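Local coordinates for protein Alpha/beta hydrolase (Legionella pneumophila subsp. pneumophila str. Philadelphia 1, PDB 4EZI) that is of unknown function but adopts the alpha/beta hydrolase fold and may hydrolyse esters, possibly as a lipase, at residues A[302-313]-A[332-343]. Residues are numbered along the deposited sequence; the frame is centred on the assembly and turned at random.
Sequences YDFKPTAPLLLV and SFRKYSDFVWIK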
loop_
_atom_site.group_PDB
_atom_site.type_symbol
_atom_site.label_atom_id
_atom_site.label_comp_id
_atom_site.label_asym_id
_atom_site.label_seq_id
_atom_site.Cartn_x
_atom_site.Cartn_y
_atom_site.Cartn_z
ATOM N N TYR A 302 3.094 -12.692 -8.121
ATOM C CA TYR A 302 4.532 -12.752 -8.004
ATOM C C TYR A 302 5.142 -13.551 -9.148
ATOM O O TYR A 302 6.266 -14.021 -9.020
ATOM C CB TYR A 302 4.943 -13.309 -6.638
ATOM C CG TYR A 302 4.265 -14.610 -6.284
ATOM C CD1 TYR A 302 4.786 -15.803 -6.729
ATOM C CD2 TYR A 302 3.088 -14.646 -5.525
ATOM C CE1 TYR A 302 4.163 -17.021 -6.450
ATOM C CE2 TYR A 302 2.462 -15.866 -5.235
ATOM C CZ TYR A 302 3.008 -17.043 -5.704
ATOM O OH TYR A 302 2.404 -18.264 -5.436
ATOM N N ASP A 303 4.419 -13.639 -10.259
ATOM C CA ASP A 303 4.867 -14.419 -11.413
ATOM C C ASP A 303 4.660 -13.665 -12.714
ATOM O O ASP A 303 4.013 -14.146 -13.648
ATOM C CB ASP A 303 4.117 -15.754 -11.447
ATOM C CG ASP A 303 4.725 -16.748 -12.435
ATOM O OD1 ASP A 303 5.954 -16.687 -12.695
ATOM O OD2 ASP A 303 3.959 -17.606 -12.937
ATOM N N PHE A 304 5.216 -12.464 -12.774
ATOM C CA PHE A 304 5.243 -11.659 -13.982
ATOM C C PHE A 304 6.649 -11.108 -14.145
ATOM O O PHE A 304 7.423 -11.049 -13.196
ATOM C CB PHE A 304 4.213 -10.529 -13.941
ATOM C CG PHE A 304 4.444 -9.503 -12.850
ATOM C CD1 PHE A 304 3.901 -9.688 -11.590
ATOM C CD2 PHE A 304 5.190 -8.351 -13.101
ATOM C CE1 PHE A 304 4.105 -8.738 -10.588
ATOM C CE2 PHE A 304 5.389 -7.406 -12.100
ATOM C CZ PHE A 304 4.836 -7.598 -10.852
ATOM N N LYS A 305 6.988 -10.748 -15.381
ATOM C CA LYS A 305 8.287 -10.188 -15.674
ATOM C C LYS A 305 8.379 -8.747 -15.190
ATOM O O LYS A 305 7.624 -7.890 -15.669
ATOM C CB LYS A 305 8.557 -10.246 -17.179
ATOM C CG LYS A 305 9.944 -9.727 -17.571
ATOM C CD LYS A 305 10.175 -9.800 -19.077
ATOM C CE LYS A 305 11.565 -9.305 -19.439
ATOM N NZ LYS A 305 11.695 -9.029 -20.909
ATOM N N PRO A 306 9.314 -8.471 -14.270
ATOM C CA PRO A 306 9.473 -7.074 -13.846
ATOM C C PRO A 306 10.103 -6.257 -14.958
ATOM O O PRO A 306 10.984 -6.751 -15.686
ATOM C CB PRO A 306 10.431 -7.165 -12.671
ATOM C CG PRO A 306 10.466 -8.562 -12.263
ATOM C CD PRO A 306 10.140 -9.380 -13.461
ATOM N N THR A 307 9.634 -5.028 -15.110
ATOM C CA THR A 307 10.132 -4.111 -16.134
ATOM C C THR A 307 10.953 -2.959 -15.512
ATOM O O THR A 307 11.182 -1.925 -16.145
ATOM C CB THR A 307 8.954 -3.545 -16.935
ATOM O OG1 THR A 307 8.031 -2.940 -16.014
ATOM C CG2 THR A 307 8.266 -4.653 -17.769
ATOM N N ALA A 308 11.401 -3.171 -14.274
ATOM C CA ALA A 308 12.245 -2.241 -13.542
ATOM C C ALA A 308 12.953 -3.007 -12.446
ATOM O O ALA A 308 12.458 -4.053 -12.000
ATOM C CB ALA A 308 11.409 -1.133 -12.913
ATOM N N PRO A 309 14.087 -2.487 -11.971
ATOM C CA PRO A 309 14.713 -3.041 -10.778
ATOM C C PRO A 309 13.721 -3.161 -9.635
ATOM O O PRO A 309 12.929 -2.228 -9.396
ATOM C CB PRO A 309 15.809 -2.017 -10.460
ATOM C CG PRO A 309 16.123 -1.387 -11.771
ATOM C CD PRO A 309 14.853 -1.362 -12.554
ATOM N N LEU A 310 13.807 -4.278 -8.927
ATOM C CA LEU A 310 12.825 -4.668 -7.926
ATOM C C LEU A 310 13.511 -5.136 -6.650
ATOM O O LEU A 310 14.321 -6.064 -6.684
ATOM C CB LEU A 310 11.936 -5.778 -8.491
ATOM C CG LEU A 310 10.897 -6.404 -7.566
ATOM C CD1 LEU A 310 9.857 -5.372 -7.142
ATOM C CD2 LEU A 310 10.245 -7.599 -8.261
ATOM N N LEU A 311 13.124 -4.514 -5.537
ATOM C CA LEU A 311 13.629 -4.855 -4.220
ATOM C C LEU A 311 12.472 -5.298 -3.328
ATOM O O LEU A 311 11.605 -4.502 -3.057
ATOM C CB LEU A 311 14.333 -3.661 -3.561
ATOM C CG LEU A 311 14.760 -3.860 -2.109
ATOM C CD1 LEU A 311 15.790 -4.947 -1.974
ATOM C CD2 LEU A 311 15.241 -2.569 -1.453
ATOM N N LEU A 312 12.480 -6.539 -2.853
ATOM C CA LEU A 312 11.489 -7.005 -1.895
ATOM C C LEU A 312 12.135 -6.851 -0.525
ATOM O O LEU A 312 13.068 -7.594 -0.196
ATOM C CB LEU A 312 11.114 -8.470 -2.156
ATOM C CG LEU A 312 10.768 -8.853 -3.592
ATOM C CD1 LEU A 312 10.295 -10.325 -3.612
ATOM C CD2 LEU A 312 9.736 -7.884 -4.220
ATOM N N VAL A 313 11.688 -5.876 0.256
ATOM C CA VAL A 313 12.343 -5.549 1.516
ATOM C C VAL A 313 11.362 -5.665 2.693
ATOM O O VAL A 313 10.267 -5.110 2.654
ATOM C CB VAL A 313 13.050 -4.171 1.441
ATOM C CG1 VAL A 313 12.123 -3.054 0.904
ATOM C CG2 VAL A 313 13.668 -3.809 2.777
ATOM N N SER A 332 10.560 -16.583 -7.613
ATOM C CA SER A 332 9.680 -16.503 -8.758
ATOM C C SER A 332 10.064 -15.367 -9.723
ATOM O O SER A 332 10.167 -15.575 -10.930
ATOM C CB SER A 332 8.222 -16.399 -8.288
ATOM O OG SER A 332 7.327 -16.391 -9.379
ATOM N N PHE A 333 10.291 -14.172 -9.185
ATOM C CA PHE A 333 10.653 -13.053 -10.025
ATOM C C PHE A 333 12.031 -13.232 -10.681
ATOM O O PHE A 333 12.268 -12.754 -11.785
ATOM C CB PHE A 333 10.661 -11.758 -9.222
ATOM C CG PHE A 333 9.285 -11.186 -8.944
ATOM C CD1 PHE A 333 8.455 -10.824 -9.994
ATOM C CD2 PHE A 333 8.845 -10.978 -7.637
ATOM C CE1 PHE A 333 7.213 -10.256 -9.762
ATOM C CE2 PHE A 333 7.589 -10.397 -7.412
ATOM C CZ PHE A 333 6.780 -10.033 -8.469
ATOM N N ARG A 334 12.939 -13.892 -9.971
ATOM C CA ARG A 334 14.276 -14.165 -10.506
ATOM C C ARG A 334 14.268 -15.046 -11.751
ATOM O O ARG A 334 15.255 -15.032 -12.499
ATOM C CB ARG A 334 15.177 -14.781 -9.439
ATOM C CG ARG A 334 15.598 -13.812 -8.355
ATOM C CD ARG A 334 16.705 -12.879 -8.792
ATOM N NE ARG A 334 17.964 -13.598 -8.947
ATOM C CZ ARG A 334 19.139 -13.007 -9.149
ATOM N NH1 ARG A 334 19.230 -11.681 -9.196
ATOM N NH2 ARG A 334 20.227 -13.740 -9.298
ATOM N N LYS A 335 13.176 -15.779 -12.014
ATOM C CA LYS A 335 13.054 -16.526 -13.282
ATOM C C LYS A 335 13.095 -15.586 -14.484
ATOM O O LYS A 335 13.455 -16.000 -15.579
ATOM C CB LYS A 335 11.749 -17.319 -13.363
ATOM C CG LYS A 335 11.544 -18.396 -12.335
ATOM C CD LYS A 335 10.340 -19.298 -12.690
ATOM C CE LYS A 335 9.042 -18.553 -13.077
ATOM N NZ LYS A 335 8.487 -17.689 -11.991
ATOM N N TYR A 336 12.705 -14.325 -14.287
ATOM C CA TYR A 336 12.457 -13.379 -15.371
ATOM C C TYR A 336 13.513 -12.293 -15.486
ATOM O O TYR A 336 13.659 -11.696 -16.555
ATOM C CB TYR A 336 11.113 -12.683 -15.164
ATOM C CG TYR A 336 9.947 -13.613 -15.155
ATOM C CD1 TYR A 336 9.515 -14.227 -16.315
ATOM C CD2 TYR A 336 9.284 -13.910 -13.976
ATOM C CE1 TYR A 336 8.438 -15.105 -16.301
ATOM C CE2 TYR A 336 8.216 -14.767 -13.950
ATOM C CZ TYR A 336 7.791 -15.359 -15.115
ATOM O OH TYR A 336 6.729 -16.226 -15.117
ATOM N N SER A 337 14.219 -12.005 -14.397
ATOM C CA SER A 337 15.161 -10.891 -14.363
ATOM C C SER A 337 16.223 -11.076 -13.290
ATOM O O SER A 337 15.943 -11.582 -12.190
ATOM C CB SER A 337 14.416 -9.562 -14.120
ATOM O OG SER A 337 15.321 -8.474 -13.989
ATOM N N ASP A 338 17.440 -10.623 -13.599
ATOM C CA ASP A 338 18.533 -10.559 -12.641
ATOM C C ASP A 338 18.459 -9.306 -11.757
ATOM O O ASP A 338 19.139 -9.229 -10.752
ATOM C CB ASP A 338 19.894 -10.562 -13.361
ATOM C CG ASP A 338 20.241 -11.913 -13.978
ATOM O OD1 ASP A 338 19.628 -12.951 -13.624
ATOM O OD2 ASP A 338 21.166 -11.927 -14.832
ATOM N N PHE A 339 17.661 -8.326 -12.158
ATOM C CA PHE A 339 17.580 -7.058 -11.424
ATOM C C PHE A 339 16.467 -7.107 -10.366
ATOM O O PHE A 339 15.509 -6.327 -10.362
ATOM C CB PHE A 339 17.407 -5.901 -12.399
ATOM C CG PHE A 339 18.495 -5.866 -13.449
ATOM C CD1 PHE A 339 19.778 -5.470 -13.113
ATOM C CD2 PHE A 339 18.246 -6.296 -14.751
ATOM C CE1 PHE A 339 20.809 -5.452 -14.088
ATOM C CE2 PHE A 339 19.265 -6.286 -15.724
ATOM C CZ PHE A 339 20.540 -5.870 -15.380
ATOM N N VAL A 340 16.641 -8.083 -9.484
ATOM C CA VAL A 340 15.688 -8.440 -8.425
ATOM C C VAL A 340 16.516 -8.803 -7.205
ATOM O O VAL A 340 17.454 -9.628 -7.306
ATOM C CB VAL A 340 14.800 -9.653 -8.828
ATOM C CG1 VAL A 340 13.845 -10.043 -7.670
ATOM C CG2 VAL A 340 14.028 -9.369 -10.098
ATOM N N TRP A 341 16.185 -8.180 -6.081
ATOM C CA TRP A 341 16.879 -8.407 -4.829
ATOM C C TRP A 341 15.873 -8.590 -3.702
ATOM O O TRP A 341 14.742 -8.127 -3.783
ATOM C CB TRP A 341 17.815 -7.235 -4.524
ATOM C CG TRP A 341 18.854 -7.006 -5.590
ATOM C CD1 TRP A 341 20.082 -7.588 -5.671
ATOM C CD2 TRP A 341 18.722 -6.178 -6.743
ATOM N NE1 TRP A 341 20.735 -7.145 -6.795
ATOM C CE2 TRP A 341 19.930 -6.269 -7.468
ATOM C CE3 TRP A 341 17.718 -5.340 -7.223
ATOM C CZ2 TRP A 341 20.139 -5.586 -8.652
ATOM C CZ3 TRP A 341 17.929 -4.661 -8.403
ATOM C CH2 TRP A 341 19.144 -4.772 -9.104
ATOM N N ILE A 342 16.336 -9.236 -2.645
ATOM C CA ILE A 342 15.566 -9.419 -1.424
ATOM C C ILE A 342 16.443 -8.980 -0.249
ATOM O O ILE A 342 17.652 -9.231 -0.219
ATOM C CB ILE A 342 15.069 -10.890 -1.250
ATOM C CG1 ILE A 342 14.129 -10.981 -0.051
ATOM C CG2 ILE A 342 16.233 -11.915 -1.163
ATOM C CD1 ILE A 342 13.442 -12.349 0.066
ATOM N N LYS A 343 15.829 -8.273 0.701
ATOM C CA LYS A 343 16.530 -7.754 1.856
ATOM C C LYS A 343 15.660 -7.851 3.101
ATOM O O LYS A 343 14.497 -7.443 3.083
ATOM C CB LYS A 343 16.900 -6.280 1.618
ATOM C CG LYS A 343 17.425 -5.532 2.804
ATOM C CD LYS A 343 18.795 -5.959 3.224
ATOM C CE LYS A 343 19.295 -5.046 4.352
ATOM N NZ LYS A 343 20.578 -5.513 4.938
HETATM O O HOH W 1 13.740 -6.460 -12.379
#
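Phe-333, near the C-terminal end of helix 323-334, is enclosed by the 302-306 loop and by Leu-310 of strand 310-314; strand 310-314, helix 323-334 and strand 340-344 form a beta-alpha-beta crossover at the edge of the alpha/beta hydrolase sheet. Its ring has contacts on both faces. Leu-310 CD2 lies over one face, 3.8 Å from the Phe-333 ring centroid, a CH-pi contact, whereas the backbone of Tyr-302 crosses the opposite face. The rim is engaged too: CE1 of Phe-333 points at the face of Phe-304, giving a T-shaped pair with centroids 5.1 Å apart and planes at 85°. Phe-304 CG sits between its backbone N and carbonyl carbon (chi1 63°), which turns the ring back toward Phe-333 although its CB starts away from it. Pro-306 CG adds an oblique contact, 3.8 Å from Phe-333 CD1, and Phe-179 of helix 170-185 touches this proline as well.

Strand pairing is parallel, as the bond pattern shows: Leu-312 N donates to Trp-341 O and Lys-343 N to Leu-312 O, so Leu-312 bonds to the residues before and after Ile-342. The strand directions differ by 17°. Leu-310 and Leu-312 face the helix with Val-340 and Ile-342; Leu-311 and Trp-341 take the other face, where helix 355-370 packs on Leu-311. Ahead of the strands, a water donates to the carbonyl oxygens of Ala-308 and Phe-339 and accepts from Ser-337 OG, bridging the two loops.

At the exposed end, Ser-332 OG donates to Tyr-302 O at 2.6 Å. Asp-303 OD1 accepts two bonds from opposite faces of its carboxylate, which probably favours the charged form. Lys-335 NZ makes a salt bridge to Asp-303 OD1 at 2.8 Å. Tyr-336 OH donates to Asp-303 OD1 at 2.6 Å.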